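Local structure of kojibiose phosphorylase (Gut metagenome, 6W0P) at residues N352-L357 and V590-F595. The protein is a carbohydrate-active enzyme of glycoside hydrolase family 65, with a largely helical central catalytic domain joined to a beta-rich N-terminal domain. Sequence-based numbering, arbitrary orientation. Where two conformers were deposited one is given.
Sequences NETYCL and VLMFMF
The hydroxyl of Tyr355, modelled in two conformers of which one is described here, donates a hydrogen bond to the backbone O of Leu623, which tethers the far end of the ring, while Met592 SD lies 4.0 Å from Tyr355 OH. The sulfur sits 5.1 Å from the Tyr355 ring centroid and 60° off the ring normal, evidence for an oblique Met-aromatic contact. With CG anti to the backbone N (chi1 -166°) and a bend at the next bond, the Met592 chain brings SD and CE to the ring. Its terminal methyl meets the CD1-CE1 side, though the closeness of that approach is doubtful. Met592 CE also lies 4.1 Å from Thr354 CB. Thr354 OG1, bonded to the backbone O of Trp350, lies in the plane of the Tyr355 ring at its edge. More loosely, the edge of Phe595 presents CE2 to Thr354 O at 4.4 Å. With segment axes 12.2 Å apart and inclined by 63°, mainly side chains bridge these two helices of the central catalytic domain, an (alpha/alpha)6 barrel in this family. Helices 624-634 and 666-680 pack against both Tyr355 and Phe595, and Tyr488 of helix 487-504 touches Met592.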
loop_
_atom_site.group_PDB
_atom_site.type_symbol
_atom_site.label_atom_id
_atom_site.label_comp_id
_atom_site.label_asym_id
_atom_site.label_seq_id
_atom_site.Cartn_x
_atom_site.Cartn_y
_atom_site.Cartn_z
ATOM N N ASN A 352 -4.259 5.818 24.289
ATOM C CA ASN A 352 -3.597 6.202 25.555
ATOM C C ASN A 352 -4.312 7.444 26.073
ATOM O O ASN A 352 -4.701 7.446 27.231
ATOM C CB ASN A 352 -2.090 6.423 25.390
ATOM C CG ASN A 352 -1.319 5.125 25.282
ATOM O OD1 ASN A 352 -1.908 4.059 25.165
ATOM N ND2 ASN A 352 -0.003 5.186 25.365
ATOM N N GLU A 353 -4.484 8.437 25.205
ATOM C CA GLU A 353 -4.970 9.783 25.579
ATOM C C GLU A 353 -6.489 9.763 25.780
ATOM O O GLU A 353 -6.946 10.458 26.666
ATOM C CB GLU A 353 -4.563 10.811 24.527
ATOM C CG GLU A 353 -3.104 11.199 24.586
ATOM C CD GLU A 353 -2.097 10.128 24.185
ATOM O OE1 GLU A 353 -2.357 9.369 23.227
ATOM O OE2 GLU A 353 -1.032 10.080 24.826
ATOM N N THR A 354 -7.236 8.980 25.006
ATOM C CA THR A 354 -8.697 9.138 24.878
ATOM C C THR A 354 -9.451 8.046 25.643
ATOM O O THR A 354 -10.674 8.184 25.732
ATOM C CB THR A 354 -9.079 9.137 23.394
ATOM O OG1 THR A 354 -8.586 7.946 22.766
ATOM C CG2 THR A 354 -8.538 10.358 22.691
ATOM N N TYR A 355 -8.776 6.986 26.111
ATOM C CA TYR A 355 -9.403 5.760 26.701
ATOM C C TYR A 355 -8.662 5.323 27.984
ATOM O O TYR A 355 -9.320 5.021 28.999
ATOM C CB TYR A 355 -9.299 4.545 25.766
ATOM C CG TYR A 355 -10.379 4.301 24.736
ATOM C CD1 TYR A 355 -10.455 5.053 23.572
ATOM C CD2 TYR A 355 -11.259 3.225 24.860
ATOM C CE1 TYR A 355 -11.414 4.793 22.602
ATOM C CE2 TYR A 355 -12.213 2.943 23.894
ATOM C CZ TYR A 355 -12.289 3.731 22.759
ATOM O OH TYR A 355 -13.236 3.489 21.799
ATOM N N CYS A 356 -7.333 5.217 27.913
ATOM C CA CYS A 356 -6.505 4.749 29.055
ATOM C C CYS A 356 -6.344 5.846 30.112
ATOM O O CYS A 356 -6.382 5.513 31.284
ATOM C CB CYS A 356 -5.141 4.242 28.606
ATOM S SG CYS A 356 -5.292 2.855 27.451
ATOM N N LEU A 357 -6.212 7.114 29.727
ATOM C CA LEU A 357 -5.822 8.192 30.676
ATOM C C LEU A 357 -6.781 8.245 31.863
ATOM O O LEU A 357 -6.333 8.383 32.996
ATOM C CB LEU A 357 -5.774 9.531 29.941
ATOM C CG LEU A 357 -5.307 10.719 30.769
ATOM C CD1 LEU A 357 -3.924 10.467 31.320
ATOM C CD2 LEU A 357 -5.329 11.981 29.938
ATOM N N VAL A 590 -18.560 9.704 15.274
ATOM C CA VAL A 590 -19.450 10.757 15.848
ATOM C C VAL A 590 -19.609 10.485 17.352
ATOM O O VAL A 590 -19.492 11.438 18.161
ATOM C CB VAL A 590 -20.809 10.793 15.137
ATOM C CG1 VAL A 590 -21.835 11.607 15.924
ATOM C CG2 VAL A 590 -20.676 11.307 13.724
ATOM N N LEU A 591 -19.899 9.236 17.720
ATOM C CA LEU A 591 -20.220 8.849 19.124
ATOM C C LEU A 591 -18.961 8.971 19.989
ATOM O O LEU A 591 -19.088 9.132 21.220
ATOM C CB LEU A 591 -20.797 7.429 19.147
ATOM C CG LEU A 591 -22.210 7.270 18.587
ATOM C CD1 LEU A 591 -22.817 5.946 19.041
ATOM C CD2 LEU A 591 -23.120 8.438 18.989
ATOM N N MET A 592 -17.782 8.899 19.370
ATOM C CA MET A 592 -16.505 9.148 20.075
ATOM C C MET A 592 -16.450 10.616 20.539
ATOM O O MET A 592 -16.205 10.835 21.716
ATOM C CB MET A 592 -15.305 8.859 19.176
ATOM C CG MET A 592 -14.028 8.777 19.953
ATOM S SD MET A 592 -14.066 7.321 21.031
ATOM C CE MET A 592 -12.783 7.757 22.198
ATOM N N PHE A 593 -16.646 11.612 19.677
ATOM C CA PHE A 593 -16.501 13.010 20.162
ATOM C C PHE A 593 -17.688 13.339 21.082
ATOM O O PHE A 593 -17.526 14.127 21.989
ATOM C CB PHE A 593 -16.238 14.010 19.034
ATOM C CG PHE A 593 -17.410 14.352 18.163
ATOM C CD1 PHE A 593 -18.381 15.235 18.604
ATOM C CD2 PHE A 593 -17.506 13.840 16.883
ATOM C CE1 PHE A 593 -19.456 15.571 17.797
ATOM C CE2 PHE A 593 -18.563 14.194 16.064
ATOM C CZ PHE A 593 -19.538 15.057 16.528
ATOM N N MET A 594 -18.835 12.711 20.877
ATOM C CA MET A 594 -20.009 12.927 21.736
ATOM C C MET A 594 -19.706 12.354 23.126
ATOM O O MET A 594 -20.004 13.039 24.119
ATOM C CB MET A 594 -21.256 12.329 21.097
ATOM C CG MET A 594 -21.649 13.095 19.834
ATOM S SD MET A 594 -23.343 12.832 19.256
ATOM C CE MET A 594 -24.206 13.877 20.433
ATOM N N PHE A 595 -19.006 11.212 23.213
ATOM C CA PHE A 595 -18.540 10.657 24.513
ATOM C C PHE A 595 -17.546 11.621 25.179
ATOM O O PHE A 595 -17.708 11.894 26.381
ATOM C CB PHE A 595 -17.865 9.304 24.315
ATOM C CG PHE A 595 -17.071 8.826 25.499
ATOM C CD1 PHE A 595 -17.710 8.385 26.647
ATOM C CD2 PHE A 595 -15.692 8.726 25.434
ATOM C CE1 PHE A 595 -16.987 7.921 27.731
ATOM C CE2 PHE A 595 -14.963 8.255 26.519
ATOM C CZ PHE A 595 -15.610 7.872 27.668
#